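Local atomic coordinates of pullulanase (Bacillus acidopullulyticus, PDB entry 2WAN), a protein that catalyses the hydrolysis of alpha-1,6-glucosidic linkages in pullulan and, probably, at the branch points of starch-derived glucans. Residues V321-K324 / D325-S328; A398-N402 / A403-M407; A599-F602 / V603-V607. All coordinates share one frame; numbering follows the deposited sequence.

Interaction 1: V321-K324 / D325-S328; sequences VYSK and DATS
Val-321 and Ser-328 form an antiparallel hydrogen-bonded pair, Val-321 N giving to Ser-328 O at 2.8 Å and Ser-328 N giving back to Val-321 O at 3.1 Å, and the next pair, Tyr-322 with Thr-327, is non-hydrogen-bonded. Beyond it Lys-324 and Asp-325 take the corners of a type I turn. The turn's own bond, from Ala-326 N to Ser-323 O, is weak at 3.5 Å. The firmer hold runs the other way: Ala-326 O accepts both the backbone N of Ser-323 at 2.9 Å and its OG at 2.7 Å. A chi1 of 75° sets that hydroxyl between its own N and carbonyl carbon, from where it reaches a lone pair of Ala-326 O in the carbonyl plane. This is a tight beta hairpin, strands 319-322 and 326-332, in the carbohydrate-binding module 48 region of the enzyme; Thr-327 goes on to bond through its backbone to Val-369 of strand 364-370. On the face carrying Tyr-322 and Thr-327, OG1 of the threonine meets ring atom CD1 of the tyrosine obliquely at 3.4 Å, while the phenol OH is bonded to Asn-372. One water donates to both Val-321 O and Ala-326 O. A second accepts from Thr-327 OG1 at 2.7 Å and donates to Ser-323 O at 2.8 Å, tying the threonine side chain to the turn.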
# COMPACT_ATOMS: atom_id res chain seq x y z
N VAL A 321 -19.21 -2.03 22.30
CA VAL A 321 -18.68 -3.13 23.10
C VAL A 321 -19.89 -3.78 23.76
O VAL A 321 -20.49 -3.19 24.66
CB VAL A 321 -17.67 -2.66 24.16
CG1 VAL A 321 -17.20 -3.86 25.02
CG2 VAL A 321 -16.47 -1.98 23.48
N TYR A 322 -20.25 -4.95 23.26
CA TYR A 322 -21.47 -5.66 23.66
C TYR A 322 -21.28 -6.57 24.89
O TYR A 322 -20.31 -7.35 24.97
CB TYR A 322 -22.02 -6.50 22.50
CG TYR A 322 -23.13 -7.44 22.95
CD1 TYR A 322 -24.43 -6.97 23.12
CD2 TYR A 322 -22.86 -8.77 23.27
CE1 TYR A 322 -25.45 -7.82 23.58
CE2 TYR A 322 -23.86 -9.62 23.72
CZ TYR A 322 -25.15 -9.14 23.87
OH TYR A 322 -26.13 -9.99 24.33
N SER A 323 -22.25 -6.49 25.81
CA SER A 323 -22.42 -7.51 26.84
C SER A 323 -23.90 -7.80 27.04
O SER A 323 -24.76 -7.03 26.61
CB SER A 323 -21.76 -7.08 28.17
OG SER A 323 -22.54 -6.09 28.83
N LYS A 324 -24.21 -8.90 27.71
CA LYS A 324 -25.60 -9.23 27.96
C LYS A 324 -26.33 -8.11 28.71
O LYS A 324 -27.48 -7.81 28.40
CB LYS A 324 -25.70 -10.57 28.71
CG LYS A 324 -26.86 -11.45 28.24
CD LYS A 324 -26.86 -12.79 28.99
CE LYS A 324 -27.21 -12.62 30.47
NZ LYS A 324 -28.58 -12.06 30.67
N ASP A 325 -25.64 -7.47 29.67
CA ASP A 325 -26.24 -6.44 30.54
C ASP A 325 -26.29 -5.01 29.99
O ASP A 325 -27.13 -4.22 30.43
CB ASP A 325 -25.52 -6.41 31.90
CG ASP A 325 -25.72 -7.68 32.71
OD1 ASP A 325 -26.77 -8.34 32.56
OD2 ASP A 325 -24.82 -8.03 33.51
N ALA A 326 -25.38 -4.69 29.07
CA ALA A 326 -25.23 -3.32 28.53
C ALA A 326 -24.34 -3.31 27.29
O ALA A 326 -23.47 -4.17 27.13
CB ALA A 326 -24.64 -2.40 29.57
N THR A 327 -24.54 -2.32 26.43
CA THR A 327 -23.61 -2.05 25.32
C THR A 327 -23.08 -0.61 25.47
O THR A 327 -23.84 0.31 25.72
CB THR A 327 -24.28 -2.28 23.93
OG1 THR A 327 -24.62 -3.66 23.77
CG2 THR A 327 -23.33 -1.88 22.80
N SER A 328 -21.76 -0.44 25.33
CA SER A 328 -21.14 0.88 25.36
C SER A 328 -20.71 1.29 23.96
O SER A 328 -20.23 0.44 23.19
CB SER A 328 -19.93 0.89 26.28
OG SER A 328 -20.32 0.61 27.62
O HOH W 1 -20.39 -3.94 27.53
O HOH W 2 -26.33 -4.98 25.44

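Interaction 2: A398-N402 / A403-M407; sequences AISVN and ATRGM. With ACT (acetate ion), chain P.
Ser-400 and Ala-403 close a type II beta turn, with Val-401 and Asn-402 at its corners and Ala-403 N giving to Ser-400 O at 2.9 Å. The turn lies in the loop that leads into strand 406-407, which pairs with strand 377-383 in the sheet of the module 48 region. Packing is tight within the loop. Ser-400 N reaches Arg-405 O in a fairly straight bond (165° at the hydrogen), and next to it the hydroxyls of Ser-400 and Thr-404 meet, OG to OG1, at 2.6 Å. Both residues hold their oxygen between backbone N and carbonyl carbon (chi1 about 60°), which brings the two groups together inside the curve of the chain. Ile-399 lays CD1 against CB of Ala-403 at 3.8 Å. Further on, Met-407 N bonds to Ala-398 O from above the carbonyl plane, and CB of Ala-398 lies 4.0 Å from CB of Met-407. Solvent lies on the Thr-404 side, where the hydroxyl makes the main contact across the turn. Arg-405 stretches out of the turn, NH2 bonding to Gly-349 O and the guanidinium making a cation-pi contact with Tyr-344. An acetate, probably from the crystallisation liquor, sits at the guanidinium edge: acetate O accepts from Arg-405 NE at 3.1 Å and only weakly from NH2.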
# COMPACT_ATOMS: atom_id res chain seq x y z
N ALA A 398 -20.79 -5.59 12.08
CA ALA A 398 -21.87 -6.16 11.27
C ALA A 398 -22.80 -5.00 10.87
O ALA A 398 -22.69 -3.89 11.43
CB ALA A 398 -22.63 -7.22 12.07
N ILE A 399 -23.67 -5.25 9.89
CA ILE A 399 -24.50 -4.20 9.28
C ILE A 399 -25.90 -4.70 8.89
O ILE A 399 -26.14 -5.91 8.79
CB ILE A 399 -23.83 -3.63 7.99
CG1 ILE A 399 -23.41 -4.77 7.06
CG2 ILE A 399 -22.67 -2.68 8.34
CD1 ILE A 399 -22.95 -4.31 5.62
N SER A 400 -26.81 -3.77 8.64
CA SER A 400 -28.02 -4.10 7.91
C SER A 400 -27.60 -4.37 6.47
O SER A 400 -26.47 -4.02 6.08
CB SER A 400 -28.99 -2.92 7.95
OG SER A 400 -28.39 -1.78 7.35
N VAL A 401 -28.50 -4.96 5.68
CA VAL A 401 -28.26 -5.15 4.25
C VAL A 401 -27.89 -3.81 3.63
O VAL A 401 -28.58 -2.79 3.88
CB VAL A 401 -29.49 -5.77 3.54
CG1 VAL A 401 -29.24 -5.96 2.03
CG2 VAL A 401 -29.83 -7.11 4.16
N ASN A 402 -26.79 -3.78 2.86
CA ASN A 402 -26.30 -2.54 2.21
C ASN A 402 -25.81 -1.44 3.16
O ASN A 402 -25.61 -0.27 2.74
CB ASN A 402 -27.33 -1.97 1.22
CG ASN A 402 -27.42 -2.78 -0.06
OD1 ASN A 402 -28.51 -2.90 -0.66
ND2 ASN A 402 -26.30 -3.32 -0.51
N ALA A 403 -25.61 -1.79 4.43
CA ALA A 403 -25.02 -0.87 5.41
C ALA A 403 -25.78 0.44 5.57
O ALA A 403 -25.17 1.52 5.65
CB ALA A 403 -23.52 -0.63 5.12
N THR A 404 -27.12 0.35 5.61
CA THR A 404 -27.93 1.50 5.96
C THR A 404 -27.71 1.83 7.45
O THR A 404 -27.85 2.99 7.88
CB THR A 404 -29.42 1.26 5.70
OG1 THR A 404 -29.87 0.14 6.47
CG2 THR A 404 -29.67 0.98 4.20
N ARG A 405 -27.34 0.80 8.22
CA ARG A 405 -27.18 0.89 9.67
C ARG A 405 -26.12 -0.09 10.12
O ARG A 405 -25.90 -1.11 9.46
CB ARG A 405 -28.49 0.50 10.39
CG ARG A 405 -29.70 1.25 9.89
CD ARG A 405 -31.05 0.69 10.39
NE ARG A 405 -32.09 1.58 9.84
CZ ARG A 405 -33.39 1.50 10.10
NH1 ARG A 405 -33.86 0.56 10.91
NH2 ARG A 405 -34.22 2.38 9.55
N GLY A 406 -25.49 0.21 11.26
CA GLY A 406 -24.59 -0.74 11.93
C GLY A 406 -25.42 -1.72 12.73
O GLY A 406 -26.57 -1.42 13.07
N MET A 407 -24.86 -2.90 13.02
CA MET A 407 -25.59 -3.91 13.78
C MET A 407 -24.76 -4.35 14.98
O MET A 407 -23.58 -4.67 14.84
CB MET A 407 -25.91 -5.11 12.90
CG MET A 407 -26.80 -6.17 13.56
SD MET A 407 -27.03 -7.55 12.43
CE MET A 407 -28.19 -8.53 13.38
C ACT P . -32.13 5.00 8.02
O ACT P . -31.78 3.83 7.71
OXT ACT P . -31.22 5.84 8.19
CH3 ACT P . -33.57 5.40 8.17

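Interaction 3: A599-F602 / V603-V607; sequences AQKF and VLDSV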
# COMPACT_ATOMS: atom_id res chain seq x y z
N ALA A 599 -6.55 8.66 12.12
CA ALA A 599 -6.75 7.91 10.89
C ALA A 599 -5.80 6.70 10.90
O ALA A 599 -6.20 5.55 10.61
CB ALA A 599 -6.53 8.81 9.68
N GLN A 600 -4.54 6.94 11.26
CA GLN A 600 -3.59 5.84 11.43
C GLN A 600 -4.10 4.81 12.46
O GLN A 600 -4.02 3.60 12.23
CB GLN A 600 -2.21 6.37 11.85
CG GLN A 600 -1.09 5.29 11.88
CD GLN A 600 0.17 5.82 12.54
OE1 GLN A 600 0.18 6.10 13.73
NE2 GLN A 600 1.23 5.97 11.76
N LYS A 601 -4.60 5.29 13.59
CA LYS A 601 -5.16 4.41 14.62
C LYS A 601 -6.30 3.56 14.07
O LYS A 601 -6.39 2.37 14.42
CB LYS A 601 -5.62 5.20 15.84
CG LYS A 601 -6.32 4.34 16.91
CD LYS A 601 -6.73 5.18 18.11
CE LYS A 601 -7.63 4.40 19.09
NZ LYS A 601 -7.13 3.01 19.38
N PHE A 602 -7.14 4.14 13.21
CA PHE A 602 -8.23 3.39 12.61
C PHE A 602 -7.70 2.16 11.85
O PHE A 602 -8.26 1.06 11.94
CB PHE A 602 -9.08 4.25 11.66
CG PHE A 602 -10.12 3.45 10.92
CD1 PHE A 602 -11.35 3.18 11.52
CD2 PHE A 602 -9.85 2.88 9.66
CE1 PHE A 602 -12.31 2.40 10.88
CE2 PHE A 602 -10.82 2.10 9.02
CZ PHE A 602 -12.04 1.86 9.64
N VAL A 603 -6.64 2.37 11.08
CA VAL A 603 -6.04 1.28 10.31
C VAL A 603 -5.42 0.25 11.25
O VAL A 603 -5.63 -0.96 11.09
CB VAL A 603 -5.01 1.81 9.28
CG1 VAL A 603 -4.31 0.64 8.55
CG2 VAL A 603 -5.72 2.71 8.27
N LEU A 604 -4.63 0.72 12.22
CA LEU A 604 -4.02 -0.21 13.16
C LEU A 604 -5.06 -1.03 13.92
O LEU A 604 -4.90 -2.25 14.07
CB LEU A 604 -3.13 0.55 14.16
CG LEU A 604 -1.87 1.18 13.56
CD1 LEU A 604 -1.32 2.29 14.48
CD2 LEU A 604 -0.82 0.11 13.31
N ASP A 605 -6.11 -0.38 14.41
CA ASP A 605 -7.17 -1.10 15.11
C ASP A 605 -7.81 -2.14 14.18
O ASP A 605 -8.09 -3.27 14.60
CB ASP A 605 -8.26 -0.16 15.62
CG ASP A 605 -7.81 0.70 16.80
OD1 ASP A 605 -6.78 0.40 17.42
OD2 ASP A 605 -8.51 1.67 17.09
N SER A 606 -8.02 -1.76 12.92
CA SER A 606 -8.66 -2.67 11.96
C SER A 606 -7.84 -3.94 11.70
O SER A 606 -8.37 -5.05 11.77
CB SER A 606 -8.96 -1.96 10.64
OG SER A 606 -9.73 -2.81 9.80
N VAL A 607 -6.55 -3.79 11.40
CA VAL A 607 -5.74 -4.99 11.09
C VAL A 607 -5.61 -5.87 12.34
O VAL A 607 -5.62 -7.09 12.25
CB VAL A 607 -4.36 -4.68 10.43
CG1 VAL A 607 -4.55 -4.11 9.02
CG2 VAL A 607 -3.51 -3.74 11.30
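Lys-601 sets off with CG anti to its backbone N (chi1 175°) and stays extended until a bend at chi4 (45°) turns NZ along the helix, while Asp-605, one turn on, carries CG beside its own N (chi1 -72°), a placement that leans its carboxylate back toward the lysine. The result is an i to i+4 salt bridge. Lys-601 NZ approaches the syn lone pair of Asp-605 OD2 at 3.0 Å and has a weaker bond to OD1 at 3.3 Å, and the aliphatic part of the lysine passes close by, CG lying 3.5 Å from Asp-605 OD2. Both charges have further partners: NZ also gives to Gly-315 O, and Tyr-395 OH bonds to OD2, which should help fix the rotation of the carboxylate.

Underneath run the alpha-helical backbone bonds, among them Asp-605 N to Lys-601 O at 2.8 Å and Leu-604 N to Gln-600 O at 2.9 Å. On another flank Gln-600 and Leu-604 run alongside each other, with CG of the glutamine 4.0 Å from CD1 of the leucine. The glutamine amide is held at both ends by helix 629-642, through Lys-634 and Thr-631, and Leu-604 packs on the same helix together with Val-603. Ser-606 rests its CB against Phe-602 O at 3.4 Å. The hydroxyl of Ser-606 is bonded to Asn-515 and Tyr-554, and the Phe-602 ring makes edge-to-face contacts with Phe-565 and Tyr-395. Helix 597-614 follows strand 547-552 and precedes strand 618-621 in the chain, and these two strands are neighbours in the parallel eight-stranded barrel, which makes it one of the helices surrounding the TIM barrel of an alpha-amylase-type catalytic domain.

Interactions 1 and 2 reach the same antiparallel sheet, through its hairpin 319-332 and its short strand 406-407, yet they do not touch: their nearest atoms are about 8 Å apart. Interaction 3 belongs to the catalytic barrel, its centre about 23 Å from that of interaction 1 and 21 Å from that of interaction 2. Burial rises along the series. The hairpin at 321-328 is a surface contact in which water bridges backbone and hydroxyl groups; 398-407 is partly buried and relies on paired hydroxyls and turn bonds; 599-607 is buried, with a salt bridge beside aromatic and aliphatic packing. Tyr-395, a partner of interaction 3, precedes the 398-407 loop by only a few residues.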